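Local coordinates for probable aminotransferase (Pseudomonas aeruginosa, PDB 5YKT), which is a probable class-III aminotransferase of the pyridoxal-phosphate-dependent superfamily and binds 4'-deoxy-4'-aminopyridoxal-5'-phosphate (PMP), at residues A[260-265]-A[383-388]; A[160-165]-A[223-228]; A[286-291]-A[337-342]; A[147-152]-A[323-328]. The protein carries 1 engineered substitution. All coordinates share one frame; numbering follows the deposited sequence.

Interactions 1 and 2 lie about 15 Å apart, centre to centre, and meet where Thr263 packs on Pro227; both reach the same PMP from loops that follow neighbouring parallel strands, 255-259 and 220-225, of the seven-stranded sheet. Interaction 3, about 18 Å from interaction 1, sits beyond strand 281-284 of that sheet and touches interaction 1 through Cys287 and Ile264. Interaction 4 is about 28 Å from interaction 1 and reaches the other PMP of the dimer. Along the chain, interaction 4 opens first and spans interaction 2, whereas interactions 1 and 4 alternate. Loops after neighbouring inner strands thus line part of one cofactor site, while 323-328 contributes to the partner subunit's site.

Interaction 1: residues A[260-265]-A[383-388]; sequences ETHTIS and GARVEY. With PMP (4'-deoxy-4'-aminopyridoxal-5'-phosphate), chain C.
Ala384 N donates to Ser265 O at 3.1 Å with an N-H...O angle of 160°, joining the short 3-10 turn at 264-265 to the residue just before strand 385-389, and Gly383 CA brings a C-H to the same oxygen. Among the side chains, Arg385 meets both His262 and Ser265. The Arg385 guanidinium lies flat on the imidazole, with centres 3.9 Å apart and planes inclined by only 16°; NH2 sits above the CE1 side of the ring, at 3.5 Å from His262 CE1, while NH1 covers the CD2 side. An extended chain from CG to NE, with CG anti to the backbone N (chi1 -169°), carries the group there. Its base is braced where Arg385 CB meets Ser265 OG at 3.5 Å, the hydroxyl itself being bonded to Ile382 O. One water clips the stack from the side, accepting from Arg385 NH1 and donating to His262 O. NH1 is also bonded to Ser85, and His262 ND1 to Thr230, which should limit rotation of both groups. On the opposite face of the imidazole stands PMP O3, 3.1 Å from His262 CE1, and Thr261 CB approaches the PMP ring at 3.6 Å from N1. The imidazole is therefore sandwiched between guanidinium and cofactor oxygen; with Arg385 CZ 7.1 Å from PMP O3 across the ring, the arginine's positive charge may make the oxygen's surroundings more hospitable to negative charge.

Interaction 2: residues A[160-165]-A[223-228]; sequences VVFNCN and VLTEPF. With PMP (4'-deoxy-4'-aminopyridoxal-5'-phosphate), chain C.
Val160 and Val223 form a parallel beta bridge with their CA atoms 4.6 Å apart, and their side chains emerge on the same face, Val223 CG2 resting against Val160 CB at 3.9 Å. Further along that face, Val223 CG1 and the Thr225 side chain form two bumps with a hollow between them, and the CD2-CE2 side of Phe162 fills it. The ring arrives obliquely: Phe162 CE2 lies 3.8 Å from Val223 CG1 and 3.4 Å from Thr225 CB, while Phe162 CD2 is 3.3 Å from Thr225 OG1. Placing CG beside the backbone N (chi1 -64°) swings the ring over the neighbouring strand, where Phe205 meets it edge-to-face and Phe241 adds to the packing. A nearly straight bond, Leu224 N to Val160 O at 2.9 Å (174°), ties the strands, whose directions diverge by 26°. At the next rung a water fills the gap, accepting from Phe162 N and donating to Leu224 O. Phe162 O, at the start of a type II turn, is gripped from opposite faces by N and ND2 of Asn165. The Thr225 hydroxyl donates to Glu226 O at 2.6 Å; Glu226, bonded to Thr230, brings OE1 to 3.5 Å from the PMP methyl carbon C2A. The hollow is mainly carbon-lined, with the Thr225 hydroxyl at its rim; its bond to Glu226 O probably helps hold the loop whose carboxylate lies beside the PMP methyl.

Interaction 3: residues A[286-291]-A[337-342]; sequences ACIAGG and AAMRAT. Engineered in segment 286-291: Ala286 (natural residue Lys).
Ala289 and Ala338 bring their CA atoms to 4.6 Å where the 3-10 turn 286-288 and the bend after it lean on helix 333-346. The backbone of the turn is directed at the helix through Ile288 O, which receives a C-H from Met339 CA at 3.3 Å (154° at the hydrogen) and has Thr342 OG1 3.1 Å away. That hydroxyl is also 2.9 Å from Ala338 O, one turn back, and its proton could serve either. Beside them a water donates to Thr342 OG1 and to Cys287 O and takes a weak bond from Gly290 N, so a small polar cluster is knit together at the join. Alongside it Ala338 CB touches Ala289 O at 3.4 Å and packs on Ala289 CB at 4.0 Å. The Ile288 side chain runs obliquely across the end of Met339, its CD1 3.8 Å from Met339 CE; the methionine reaches it with an extended chain whose CG lies beside the backbone N (chi1 -70°). Val296 of strand 295-299 packs on both Ile288 and Met339, so turn, helix and sheet meet there. Helix 94-104 covers Ala338 and Thr342 through Ile100 and Val96. The engineered Ala286, lysine in the natural sequence, packs on Leu329 of the second subunit, and Gly290 O bonds to Ser108 of that subunit, placing the turn between the sheet, the helices and the dimer interface.

Interaction 4: residues A[147-152]-A[323-328]; sequences LRLCRM and FGFGGT. With PMP (4'-deoxy-4'-aminopyridoxal-5'-phosphate), chain E.
The Arg148 guanidinium carries Gly324 CA over the centre of one face, 4.0 Å above its plane, and a water lies at its edge in plane. The Phe325 ring has Phe323 O at its edge, in plane, and His48 of the second subunit stacked on it. Oblique to that ring come two aliphatic groups from helix 139-154: Arg148 CD, 4.0 Å from Phe325 CD1, and Leu149 CD2, 4.0 Å from Phe325 CZ, the leucine side chain crossing the phenylalanine at about a right angle. Arg148 makes no direct hydrogen bond to the loop; waters do the joining. One accepts from Arg148 NE at 2.8 Å and donates to Gly324 O, the other accepts from Arg148 NH1 and donates to Phe323 O at 2.7 Å. A bend at chi3 (-72°) lays the group over the glycine backbone. Its charge is met by Asp171 of the second subunit in a salt bridge at NH2, while NH1 also bonds to His190 O there. The buried arginine is thus held by partners from both chains. Farther along the loop, Thr328 grips PMP O3P twice, from N at 2.9 Å and from OG1 at 2.8 Å; that cofactor is bonded as well to Thr140 and Asn231 of the second subunit. Such a loop, crossing the interface to hold the partner's cofactor phosphate, is characteristic of the dimeric fold-type I architecture of class-III aminotransferases.

Interaction 1: residues A[260-265]-A[383-388]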
# COMPACT_ATOMS: atom_id res chain seq x y z
N GLU A 260 12.11 -0.35 -11.36
CA GLU A 260 11.71 0.17 -12.66
C GLU A 260 10.37 0.91 -12.63
O GLU A 260 9.75 1.13 -13.67
CB GLU A 260 11.69 -0.95 -13.69
CG GLU A 260 13.09 -1.50 -13.96
CD GLU A 260 13.50 -1.43 -15.42
OE1 GLU A 260 13.12 -0.47 -16.12
OE2 GLU A 260 14.26 -2.32 -15.84
N THR A 261 9.98 1.35 -11.44
CA THR A 261 8.73 2.08 -11.26
C THR A 261 8.59 3.25 -12.24
O THR A 261 7.48 3.48 -12.74
CB THR A 261 8.61 2.54 -9.80
OG1 THR A 261 8.53 1.36 -8.98
CG2 THR A 261 7.38 3.40 -9.54
N HIS A 262 9.67 3.98 -12.49
CA HIS A 262 9.72 4.99 -13.55
C HIS A 262 10.37 4.55 -14.85
O HIS A 262 9.93 4.96 -15.94
CB HIS A 262 10.43 6.26 -13.08
CG HIS A 262 9.61 7.11 -12.16
ND1 HIS A 262 10.15 8.16 -11.47
CD2 HIS A 262 8.29 7.10 -11.89
CE1 HIS A 262 9.19 8.75 -10.76
NE2 HIS A 262 8.05 8.11 -10.99
N THR A 263 11.45 3.77 -14.76
CA THR A 263 12.23 3.41 -15.94
C THR A 263 11.51 2.42 -16.87
O THR A 263 11.99 2.17 -17.97
CB THR A 263 13.64 2.94 -15.59
OG1 THR A 263 13.57 1.82 -14.71
CG2 THR A 263 14.43 4.04 -14.94
N ILE A 264 10.35 1.92 -16.46
CA ILE A 264 9.42 1.22 -17.36
C ILE A 264 9.05 2.07 -18.60
O ILE A 264 8.66 1.53 -19.62
CB ILE A 264 8.17 0.73 -16.61
CG1 ILE A 264 7.34 -0.26 -17.42
CG2 ILE A 264 7.31 1.91 -16.17
CD1 ILE A 264 8.09 -1.48 -17.90
N SER A 265 9.26 3.39 -18.53
CA SER A 265 9.13 4.21 -19.74
C SER A 265 10.08 3.85 -20.87
O SER A 265 9.85 4.26 -22.01
CB SER A 265 9.32 5.68 -19.40
OG SER A 265 10.66 5.94 -19.00
N GLY A 383 13.05 6.76 -23.23
CA GLY A 383 11.82 6.26 -23.81
C GLY A 383 10.74 7.32 -23.86
O GLY A 383 10.92 8.32 -24.52
N ALA A 384 9.64 7.10 -23.16
CA ALA A 384 8.51 8.02 -23.16
C ALA A 384 8.63 9.20 -22.19
O ALA A 384 7.76 10.08 -22.19
CB ALA A 384 7.24 7.24 -22.83
N ARG A 385 9.69 9.21 -21.37
CA ARG A 385 9.85 10.18 -20.28
C ARG A 385 10.96 11.16 -20.62
O ARG A 385 12.09 10.74 -20.90
CB ARG A 385 10.19 9.40 -19.00
CG ARG A 385 10.13 10.20 -17.72
CD ARG A 385 10.54 9.36 -16.52
NE ARG A 385 10.31 10.13 -15.29
CZ ARG A 385 9.18 10.14 -14.58
NH1 ARG A 385 8.15 9.35 -14.88
NH2 ARG A 385 9.10 10.95 -13.52
N VAL A 386 10.65 12.45 -20.60
CA VAL A 386 11.58 13.51 -20.93
C VAL A 386 11.73 14.47 -19.76
O VAL A 386 10.74 14.90 -19.22
CB VAL A 386 11.08 14.32 -22.14
CG1 VAL A 386 12.02 15.48 -22.49
CG2 VAL A 386 10.89 13.39 -23.34
N GLU A 387 12.96 14.82 -19.38
CA GLU A 387 13.17 15.73 -18.27
C GLU A 387 14.36 16.61 -18.51
O GLU A 387 15.38 16.14 -18.99
CB GLU A 387 13.34 14.98 -16.95
CG GLU A 387 13.53 15.86 -15.72
CD GLU A 387 13.08 15.22 -14.41
OE1 GLU A 387 12.88 13.99 -14.39
OE2 GLU A 387 12.95 15.95 -13.40
N TYR A 388 14.22 17.88 -18.15
CA TYR A 388 15.34 18.82 -18.18
C TYR A 388 15.84 19.17 -16.77
O TYR A 388 15.13 18.97 -15.76
CB TYR A 388 15.01 20.05 -19.03
CG TYR A 388 13.72 20.76 -18.73
CD1 TYR A 388 12.53 20.38 -19.35
CD2 TYR A 388 13.70 21.84 -17.85
CE1 TYR A 388 11.35 21.05 -19.08
CE2 TYR A 388 12.52 22.52 -17.58
CZ TYR A 388 11.35 22.12 -18.20
OH TYR A 388 10.19 22.80 -17.93
N1 PMP C . 10.31 3.61 -6.78
C2 PMP C . 10.50 4.69 -7.58
C2A PMP C . 11.65 4.75 -8.55
C3 PMP C . 9.54 5.79 -7.53
O3 PMP C . 9.69 6.89 -8.30
C4 PMP C . 8.41 5.74 -6.59
C4A PMP C . 7.44 6.89 -6.54
N4A PMP C . 6.95 7.17 -7.88
C5 PMP C . 8.32 4.52 -5.77
C6 PMP C . 9.28 3.53 -5.90
C5A PMP C . 7.21 4.37 -4.75
O4P PMP C . 5.94 4.23 -5.37
P PMP C . 4.66 4.46 -4.44
O1P PMP C . 4.62 5.90 -4.05
O2P PMP C . 4.86 3.49 -3.29
O3P PMP C . 3.52 4.10 -5.34
O HOH W 1 8.07 6.98 -16.29

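Interaction 2: residues A[160-165]-A[223-228]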
# COMPACT_ATOMS: atom_id res chain seq x y z
N VAL A 160 22.52 -0.92 0.55
CA VAL A 160 23.13 0.18 -0.19
C VAL A 160 22.07 0.87 -1.04
O VAL A 160 21.35 0.21 -1.80
CB VAL A 160 24.30 -0.28 -1.10
CG1 VAL A 160 24.68 0.81 -2.10
CG2 VAL A 160 25.51 -0.64 -0.23
N VAL A 161 21.99 2.19 -0.91
CA VAL A 161 21.19 3.03 -1.79
C VAL A 161 22.10 4.15 -2.29
O VAL A 161 23.20 4.35 -1.77
CB VAL A 161 19.92 3.60 -1.12
CG1 VAL A 161 19.02 2.46 -0.68
CG2 VAL A 161 20.25 4.47 0.09
N PHE A 162 21.61 4.88 -3.29
CA PHE A 162 22.39 5.93 -3.91
C PHE A 162 21.88 7.29 -3.48
O PHE A 162 20.69 7.47 -3.20
CB PHE A 162 22.41 5.75 -5.44
CG PHE A 162 23.09 4.48 -5.87
CD1 PHE A 162 24.46 4.41 -5.89
CD2 PHE A 162 22.37 3.34 -6.17
CE1 PHE A 162 25.12 3.25 -6.24
CE2 PHE A 162 23.04 2.16 -6.54
CZ PHE A 162 24.42 2.14 -6.59
N ASN A 163 22.79 8.26 -3.41
CA ASN A 163 22.44 9.60 -2.98
C ASN A 163 21.39 10.20 -3.93
O ASN A 163 21.52 10.09 -5.15
CB ASN A 163 23.68 10.49 -2.90
CG ASN A 163 23.44 11.78 -2.17
OD1 ASN A 163 22.66 11.84 -1.21
ND2 ASN A 163 24.15 12.83 -2.57
N CYS A 164 20.35 10.78 -3.35
CA CYS A 164 19.22 11.40 -4.07
C CYS A 164 18.34 10.39 -4.80
O CYS A 164 17.63 10.73 -5.75
CB CYS A 164 19.67 12.54 -4.98
SG CYS A 164 20.60 13.79 -4.08
N ASN A 165 18.30 9.16 -4.28
CA ASN A 165 17.34 8.16 -4.71
C ASN A 165 15.92 8.57 -4.37
O ASN A 165 15.68 9.45 -3.54
CB ASN A 165 17.63 6.83 -4.00
CG ASN A 165 17.27 6.86 -2.52
OD1 ASN A 165 16.09 6.78 -2.17
ND2 ASN A 165 18.27 6.98 -1.65
N VAL A 223 21.81 -4.15 -2.86
CA VAL A 223 21.87 -2.84 -3.46
C VAL A 223 20.52 -2.58 -4.10
O VAL A 223 20.03 -3.40 -4.90
CB VAL A 223 22.97 -2.75 -4.55
CG1 VAL A 223 22.90 -1.40 -5.25
CG2 VAL A 223 24.35 -2.98 -3.96
N LEU A 224 19.89 -1.45 -3.74
CA LEU A 224 18.59 -1.07 -4.29
C LEU A 224 18.81 0.16 -5.15
O LEU A 224 19.37 1.13 -4.68
CB LEU A 224 17.61 -0.75 -3.16
CG LEU A 224 16.25 -0.14 -3.55
CD1 LEU A 224 15.49 -1.07 -4.49
CD2 LEU A 224 15.39 0.12 -2.32
N THR A 225 18.35 0.13 -6.40
CA THR A 225 18.56 1.27 -7.30
C THR A 225 17.62 1.27 -8.48
O THR A 225 17.21 0.21 -8.97
CB THR A 225 20.01 1.26 -7.84
OG1 THR A 225 20.26 2.47 -8.58
CG2 THR A 225 20.32 0.03 -8.73
N GLU A 226 17.29 2.47 -8.97
CA GLU A 226 16.78 2.57 -10.33
C GLU A 226 17.97 2.31 -11.28
O GLU A 226 19.10 2.61 -10.93
CB GLU A 226 16.26 3.96 -10.62
CG GLU A 226 15.05 4.39 -9.82
CD GLU A 226 14.56 5.72 -10.32
OE1 GLU A 226 13.71 5.71 -11.23
OE2 GLU A 226 15.07 6.77 -9.84
N PRO A 227 17.70 1.76 -12.47
CA PRO A 227 18.81 1.57 -13.43
C PRO A 227 19.27 2.87 -14.10
O PRO A 227 20.35 2.92 -14.72
CB PRO A 227 18.21 0.60 -14.44
CG PRO A 227 16.73 0.89 -14.42
CD PRO A 227 16.40 1.30 -13.00
N PHE A 228 18.45 3.90 -13.97
CA PHE A 228 18.67 5.21 -14.54
C PHE A 228 17.92 6.08 -13.54
O PHE A 228 16.72 5.86 -13.33
CB PHE A 228 18.03 5.19 -15.94
CG PHE A 228 18.28 6.40 -16.78
CD1 PHE A 228 17.66 7.60 -16.51
CD2 PHE A 228 19.06 6.29 -17.93
CE1 PHE A 228 17.87 8.69 -17.32
CE2 PHE A 228 19.26 7.39 -18.76
CZ PHE A 228 18.66 8.59 -18.45
N1 PMP C . 10.31 3.61 -6.78
C2 PMP C . 10.50 4.69 -7.58
C2A PMP C . 11.65 4.75 -8.55
C3 PMP C . 9.54 5.79 -7.53
O3 PMP C . 9.69 6.89 -8.30
C4 PMP C . 8.41 5.74 -6.59
C4A PMP C . 7.44 6.89 -6.54
N4A PMP C . 6.95 7.17 -7.88
C5 PMP C . 8.32 4.52 -5.77
C6 PMP C . 9.28 3.53 -5.90
C5A PMP C . 7.21 4.37 -4.75
O4P PMP C . 5.94 4.23 -5.37
P PMP C . 4.66 4.46 -4.44
O1P PMP C . 4.62 5.90 -4.05
O2P PMP C . 4.86 3.49 -3.29
O3P PMP C . 3.52 4.10 -5.34
O HOH W 2 19.19 3.83 -4.66

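Interaction 3: residues A[286-291]-A[337-342]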
# COMPACT_ATOMS: atom_id res chain seq x y z
N ALA A 286 2.65 0.93 -9.83
CA ALA A 286 1.21 0.84 -10.12
C ALA A 286 0.76 1.21 -11.52
O ALA A 286 -0.41 0.99 -11.83
CB ALA A 286 0.43 1.63 -9.09
N CYS A 287 1.65 1.70 -12.38
CA CYS A 287 1.26 1.91 -13.77
C CYS A 287 0.57 0.69 -14.42
O CYS A 287 -0.15 0.83 -15.42
CB CYS A 287 2.46 2.31 -14.62
SG CYS A 287 3.78 1.11 -14.69
N ILE A 288 0.82 -0.50 -13.88
CA ILE A 288 0.33 -1.74 -14.47
C ILE A 288 -1.11 -2.12 -14.13
O ILE A 288 -1.61 -3.08 -14.67
CB ILE A 288 1.26 -2.93 -14.12
CG1 ILE A 288 1.27 -3.21 -12.62
CG2 ILE A 288 2.66 -2.67 -14.65
CD1 ILE A 288 2.19 -4.34 -12.21
N ALA A 289 -1.80 -1.40 -13.24
CA ALA A 289 -3.14 -1.81 -12.79
C ALA A 289 -4.20 -0.72 -12.82
O ALA A 289 -5.15 -0.73 -12.05
CB ALA A 289 -3.05 -2.43 -11.40
N GLY A 290 -4.05 0.22 -13.75
CA GLY A 290 -5.12 1.14 -14.10
C GLY A 290 -5.65 2.06 -13.01
O GLY A 290 -6.82 2.45 -13.05
N GLY A 291 -4.78 2.42 -12.07
CA GLY A 291 -5.20 3.23 -10.92
C GLY A 291 -5.55 2.47 -9.66
O GLY A 291 -5.86 3.07 -8.63
N ALA A 337 -6.90 -8.55 -12.63
CA ALA A 337 -7.70 -8.27 -13.81
C ALA A 337 -7.15 -7.06 -14.56
O ALA A 337 -7.03 -7.09 -15.78
CB ALA A 337 -9.16 -8.04 -13.46
N ALA A 338 -6.84 -6.00 -13.82
CA ALA A 338 -6.30 -4.79 -14.43
C ALA A 338 -4.92 -5.01 -15.04
O ALA A 338 -4.62 -4.51 -16.12
CB ALA A 338 -6.27 -3.66 -13.41
N MET A 339 -4.07 -5.76 -14.34
CA MET A 339 -2.74 -6.14 -14.88
C MET A 339 -2.84 -6.93 -16.17
O MET A 339 -2.11 -6.67 -17.13
CB MET A 339 -1.93 -6.94 -13.86
CG MET A 339 -1.46 -6.12 -12.70
SD MET A 339 -0.63 -7.24 -11.55
CE MET A 339 -0.52 -6.12 -10.16
N ARG A 340 -3.75 -7.90 -16.21
CA ARG A 340 -3.91 -8.69 -17.42
C ARG A 340 -4.27 -7.79 -18.61
O ARG A 340 -3.67 -7.88 -19.68
CB ARG A 340 -4.96 -9.77 -17.21
CG ARG A 340 -5.22 -10.59 -18.44
CD ARG A 340 -6.05 -11.79 -18.11
NE ARG A 340 -6.20 -12.66 -19.26
CZ ARG A 340 -6.69 -13.90 -19.20
NH1 ARG A 340 -7.12 -14.41 -18.05
NH2 ARG A 340 -6.74 -14.63 -20.31
N ALA A 341 -5.24 -6.91 -18.41
CA ALA A 341 -5.64 -5.97 -19.47
C ALA A 341 -4.50 -5.08 -19.89
O ALA A 341 -4.29 -4.84 -21.09
CB ALA A 341 -6.82 -5.15 -19.03
N THR A 342 -3.74 -4.58 -18.91
CA THR A 342 -2.63 -3.68 -19.22
C THR A 342 -1.55 -4.37 -20.02
O THR A 342 -1.10 -3.85 -21.06
CB THR A 342 -2.06 -3.08 -17.94
OG1 THR A 342 -3.10 -2.36 -17.27
CG2 THR A 342 -0.92 -2.13 -18.24
O HOH W 3 -2.72 0.22 -16.40

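Interaction 4: residues A[147-152]-A[323-328]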
# COMPACT_ATOMS: atom_id res chain seq x y z
N LEU A 147 13.55 -6.10 0.57
CA LEU A 147 14.65 -5.84 1.50
C LEU A 147 14.61 -6.79 2.70
O LEU A 147 15.65 -7.33 3.10
CB LEU A 147 14.70 -4.39 1.96
CG LEU A 147 15.09 -3.39 0.87
CD1 LEU A 147 15.00 -1.97 1.40
CD2 LEU A 147 16.47 -3.63 0.27
N ARG A 148 13.41 -7.02 3.23
CA ARG A 148 13.21 -7.98 4.32
C ARG A 148 13.71 -9.37 3.92
O ARG A 148 14.47 -10.01 4.67
CB ARG A 148 11.74 -8.03 4.74
CG ARG A 148 11.37 -9.17 5.68
CD ARG A 148 9.91 -9.10 6.15
NE ARG A 148 9.72 -8.02 7.10
CZ ARG A 148 10.03 -8.08 8.39
NH1 ARG A 148 10.50 -9.21 8.93
NH2 ARG A 148 9.87 -7.02 9.17
N LEU A 149 13.30 -9.83 2.75
CA LEU A 149 13.70 -11.15 2.27
C LEU A 149 15.20 -11.22 2.05
O LEU A 149 15.82 -12.24 2.35
CB LEU A 149 12.92 -11.53 1.02
CG LEU A 149 11.43 -11.78 1.29
CD1 LEU A 149 10.69 -11.89 -0.03
CD2 LEU A 149 11.20 -13.02 2.13
N CYS A 150 15.80 -10.14 1.55
CA CYS A 150 17.24 -10.10 1.40
C CYS A 150 17.98 -10.19 2.72
O CYS A 150 19.00 -10.88 2.81
CB CYS A 150 17.70 -8.86 0.63
SG CYS A 150 17.27 -8.93 -1.11
N ARG A 151 17.49 -9.51 3.75
CA ARG A 151 18.08 -9.64 5.09
C ARG A 151 17.92 -11.08 5.61
O ARG A 151 18.86 -11.64 6.17
CB ARG A 151 17.49 -8.63 6.07
CG ARG A 151 17.84 -7.19 5.73
CD ARG A 151 17.49 -6.29 6.89
NE ARG A 151 17.92 -4.91 6.68
CZ ARG A 151 17.19 -3.93 6.15
NH1 ARG A 151 15.95 -4.11 5.74
NH2 ARG A 151 17.73 -2.71 6.03
N MET A 152 16.75 -11.67 5.39
CA MET A 152 16.50 -13.04 5.83
C MET A 152 17.43 -14.04 5.17
O MET A 152 18.03 -14.88 5.87
CB MET A 152 15.06 -13.45 5.54
CG MET A 152 14.06 -12.77 6.46
SD MET A 152 12.36 -13.00 5.91
CE MET A 152 12.22 -14.77 5.90
N PHE A 323 4.62 -13.48 8.53
CA PHE A 323 6.08 -13.41 8.41
C PHE A 323 6.60 -11.98 8.21
O PHE A 323 7.73 -11.80 7.74
CB PHE A 323 6.61 -14.37 7.33
CG PHE A 323 6.15 -15.78 7.51
CD1 PHE A 323 6.68 -16.57 8.53
CD2 PHE A 323 5.22 -16.35 6.65
CE1 PHE A 323 6.28 -17.88 8.69
CE2 PHE A 323 4.81 -17.67 6.82
CZ PHE A 323 5.35 -18.43 7.84
N GLY A 324 5.80 -10.98 8.55
CA GLY A 324 6.22 -9.58 8.48
C GLY A 324 5.99 -8.86 7.16
O GLY A 324 6.36 -7.70 7.02
N PHE A 325 5.35 -9.52 6.19
CA PHE A 325 5.12 -8.90 4.90
C PHE A 325 3.85 -9.46 4.27
O PHE A 325 3.16 -10.29 4.88
CB PHE A 325 6.36 -9.01 3.99
CG PHE A 325 6.66 -10.38 3.46
CD1 PHE A 325 7.16 -11.37 4.29
CD2 PHE A 325 6.50 -10.67 2.12
CE1 PHE A 325 7.45 -12.61 3.80
CE2 PHE A 325 6.78 -11.91 1.60
CZ PHE A 325 7.26 -12.90 2.45
N GLY A 326 3.56 -9.00 3.05
CA GLY A 326 2.28 -9.24 2.43
C GLY A 326 1.36 -8.16 2.90
O GLY A 326 1.76 -7.28 3.64
N GLY A 327 0.09 -8.28 2.52
CA GLY A 327 -0.92 -7.32 2.91
C GLY A 327 -2.28 -7.82 2.54
O GLY A 327 -2.41 -8.64 1.64
N THR A 328 -3.31 -7.37 3.24
CA THR A 328 -4.64 -7.99 3.14
C THR A 328 -5.25 -7.92 1.73
O THR A 328 -5.89 -8.87 1.29
CB THR A 328 -5.57 -7.40 4.20
OG1 THR A 328 -4.96 -7.57 5.48
CG2 THR A 328 -6.93 -8.08 4.21
N1 PMP E . -4.71 -3.27 11.51
C2 PMP E . -5.42 -4.35 11.87
C2A PMP E . -6.17 -4.38 13.17
C3 PMP E . -5.47 -5.51 10.96
O3 PMP E . -6.17 -6.63 11.27
C4 PMP E . -4.73 -5.44 9.69
C4A PMP E . -4.76 -6.63 8.77
N4A PMP E . -6.14 -6.80 8.36
C5 PMP E . -3.98 -4.21 9.42
C6 PMP E . -4.01 -3.18 10.36
C5A PMP E . -3.17 -4.05 8.15
O4P PMP E . -4.02 -4.07 7.02
P PMP E . -3.31 -4.28 5.58
O1P PMP E . -2.20 -3.25 5.51
O2P PMP E . -4.45 -4.03 4.63
O3P PMP E . -2.83 -5.70 5.56
O HOH W 4 10.32 -12.11 8.28
O HOH W 5 8.27 -6.01 5.80